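Local coordinates for protein mariner Mos1 transposase (Drosophila mauritiana, PDB 4MDB) that cuts the Mos1 transposon out of DNA and inserts it at a new site, using two divalent metal ions per active site, at residues 30-35 with 123-128. The protein carries 1 engineered substitution. Residues are numbered along the deposited sequence; the frame is centred on the assembly and turned at random.
Sequences HRIVTG and RVIFLH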
loop_
_atom_site.group_PDB
_atom_site.type_symbol
_atom_site.label_atom_id
_atom_site.label_comp_id
_atom_site.label_asym_id
_atom_site.label_seq_id
_atom_site.Cartn_x
_atom_site.Cartn_y
_atom_site.Cartn_z
ATOM N N HIS A 30 -13.086 0.530 -5.763
ATOM C CA HIS A 30 -12.603 1.335 -6.856
ATOM C C HIS A 30 -12.102 2.710 -6.419
ATOM O O HIS A 30 -11.443 3.447 -7.226
ATOM C CB HIS A 30 -13.736 1.512 -7.889
ATOM C CG HIS A 30 -14.950 2.186 -7.322
ATOM N ND1 HIS A 30 -15.786 1.565 -6.427
ATOM C CD2 HIS A 30 -15.482 3.410 -7.541
ATOM C CE1 HIS A 30 -16.779 2.383 -6.118
ATOM N NE2 HIS A 30 -16.607 3.518 -6.791
ATOM N N ARG A 31 -12.343 3.086 -5.157
ATOM C CA ARG A 31 -11.832 4.330 -4.634
ATOM C C ARG A 31 -10.602 4.142 -3.742
ATOM O O ARG A 31 -10.109 5.104 -3.181
ATOM C CB ARG A 31 -12.915 5.125 -3.879
ATOM C CG ARG A 31 -14.097 5.333 -4.784
ATOM C CD ARG A 31 -15.088 6.319 -4.257
ATOM N NE ARG A 31 -15.912 5.840 -3.160
ATOM C CZ ARG A 31 -15.844 6.297 -1.915
ATOM N NH1 ARG A 31 -14.998 7.249 -1.588
ATOM N NH2 ARG A 31 -16.674 5.810 -1.015
ATOM N N ILE A 32 -10.076 2.924 -3.602
ATOM C CA ILE A 32 -8.937 2.689 -2.714
ATOM C C ILE A 32 -7.623 3.022 -3.421
ATOM O O ILE A 32 -7.359 2.616 -4.575
ATOM C CB ILE A 32 -8.878 1.197 -2.278
ATOM C CG1 ILE A 32 -10.050 0.881 -1.382
ATOM C CG2 ILE A 32 -7.578 0.915 -1.586
ATOM C CD1 ILE A 32 -10.151 -0.576 -1.024
ATOM N N VAL A 33 -6.842 3.792 -2.735
ATOM C CA VAL A 33 -5.479 4.027 -3.074
ATOM C C VAL A 33 -4.703 3.425 -1.890
ATOM O O VAL A 33 -4.999 3.698 -0.717
ATOM C CB VAL A 33 -5.221 5.548 -3.148
ATOM C CG1 VAL A 33 -3.743 5.911 -3.231
ATOM C CG2 VAL A 33 -5.987 6.174 -4.312
ATOM N N THR A 34 -3.686 2.650 -2.235
ATOM C CA THR A 34 -2.930 1.933 -1.185
ATOM C C THR A 34 -1.467 2.080 -1.397
ATOM O O THR A 34 -1.002 2.290 -2.520
ATOM C CB THR A 34 -3.460 0.505 -1.040
ATOM O OG1 THR A 34 -2.989 -0.126 0.159
ATOM C CG2 THR A 34 -3.029 -0.401 -2.162
ATOM N N GLY A 35 -0.675 1.815 -0.357
ATOM C CA GLY A 35 0.761 1.935 -0.500
ATOM C C GLY A 35 1.492 1.373 0.662
ATOM O O GLY A 35 0.919 1.087 1.740
ATOM N N ARG A 123 -14.106 10.659 -3.558
ATOM C CA ARG A 123 -13.207 10.762 -2.424
ATOM C C ARG A 123 -12.270 9.575 -2.341
ATOM O O ARG A 123 -12.685 8.431 -2.496
ATOM C CB ARG A 123 -14.052 10.841 -1.148
ATOM C CG ARG A 123 -13.268 11.086 0.093
ATOM C CD ARG A 123 -14.137 11.071 1.318
ATOM N NE ARG A 123 -13.359 11.498 2.496
ATOM C CZ ARG A 123 -13.785 11.413 3.762
ATOM N NH1 ARG A 123 -14.968 10.852 4.066
ATOM N NH2 ARG A 123 -13.036 11.848 4.772
ATOM N N VAL A 124 -11.019 9.889 -2.118
ATOM C CA VAL A 124 -9.971 8.892 -1.970
ATOM C C VAL A 124 -10.230 8.126 -0.681
ATOM O O VAL A 124 -10.444 8.727 0.389
ATOM C CB VAL A 124 -8.579 9.493 -1.973
ATOM C CG1 VAL A 124 -7.550 8.427 -1.546
ATOM C CG2 VAL A 124 -8.316 10.172 -3.334
ATOM N N ILE A 125 -10.102 6.800 -0.748
ATOM C CA ILE A 125 -10.075 5.979 0.397
ATOM C C ILE A 125 -8.615 5.473 0.507
ATOM O O ILE A 125 -8.199 4.716 -0.347
ATOM C CB ILE A 125 -11.068 4.822 0.318
ATOM C CG1 ILE A 125 -12.495 5.361 0.262
ATOM C CG2 ILE A 125 -10.884 3.816 1.464
ATOM C CD1 ILE A 125 -13.543 4.325 0.003
ATOM N N PHE A 126 -7.945 5.718 1.598
ATOM C CA PHE A 126 -6.504 5.475 1.679
ATOM C C PHE A 126 -6.250 4.313 2.600
ATOM O O PHE A 126 -6.693 4.300 3.761
ATOM C CB PHE A 126 -5.779 6.717 2.202
ATOM C CG PHE A 126 -4.297 6.734 2.018
ATOM C CD1 PHE A 126 -3.743 6.617 0.790
ATOM C CD2 PHE A 126 -3.454 6.924 3.114
ATOM C CE1 PHE A 126 -2.385 6.718 0.592
ATOM C CE2 PHE A 126 -2.076 6.995 2.925
ATOM C CZ PHE A 126 -1.578 6.897 1.634
ATOM N N LEU A 127 -5.501 3.350 2.095
ATOM C CA LEU A 127 -5.142 2.168 2.876
ATOM C C LEU A 127 -3.662 2.063 3.013
ATOM O O LEU A 127 -2.928 1.816 2.016
ATOM C CB LEU A 127 -5.749 0.905 2.257
ATOM C CG LEU A 127 -5.402 -0.480 2.875
ATOM C CD1 LEU A 127 -5.950 -0.478 4.285
ATOM C CD2 LEU A 127 -6.092 -1.492 1.997
ATOM N N HIS A 128 -3.220 2.304 4.240
ATOM C CA HIS A 128 -1.808 2.125 4.573
ATOM C C HIS A 128 -1.685 1.479 5.922
ATOM O O HIS A 128 -2.615 1.469 6.688
ATOM C CB HIS A 128 -0.991 3.470 4.467
ATOM C CG HIS A 128 -1.340 4.531 5.440
ATOM N ND1 HIS A 128 -0.573 5.672 5.577
ATOM C CD2 HIS A 128 -2.387 4.690 6.288
ATOM C CE1 HIS A 128 -1.104 6.454 6.496
ATOM N NE2 HIS A 128 -2.207 5.894 6.935
#
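Ile-32, Val-33 and Thr-34 pair in parallel with Ile-125, Phe-126 and Leu-127, the two strands running 23° apart inside the mixed sheet of the RNase H-like catalytic domain, where 32-42 is the middle strand. Backbone hydrogen bonds alternate between the strands: Ile-125 N to Arg-31 O, Val-33 N to Ile-125 O, Leu-127 N to Val-33 O. Just past the paired ends, Gly-35 and His-128 lead into Asp-36 and Asp-129, which share a magnesium ion; the pairing probably helps to bring these two of the three metal-binding aspartates together.

On one face of the sheet, Ile-32 CG1 meets Ile-125 CG2 at 4.2 Å. On the other, Val-33 CG2 touches Val-124 CG1 (3.9 Å) while its CG1 reaches the CD1 side of the Phe-126 ring, which packs against helix 96-113. Just before the strands, the Arg-31 chain bends at chi3 (-74°), bringing NH1 to Arg-123 O at 2.8 Å, with that oxygen close to the guanidinium plane. Ile-125 CD1 lies over one face of the same group, 3.6 Å from Arg-31 CZ.

Near the metal site Leu-127 O takes two donors. Gly-35 N approaches almost head-on at 3.3 Å; Thr-34 OG1, held anti to its own N (chi1 -166°), comes from above the carbonyl plane, 2.7 Å from Leu-127 O.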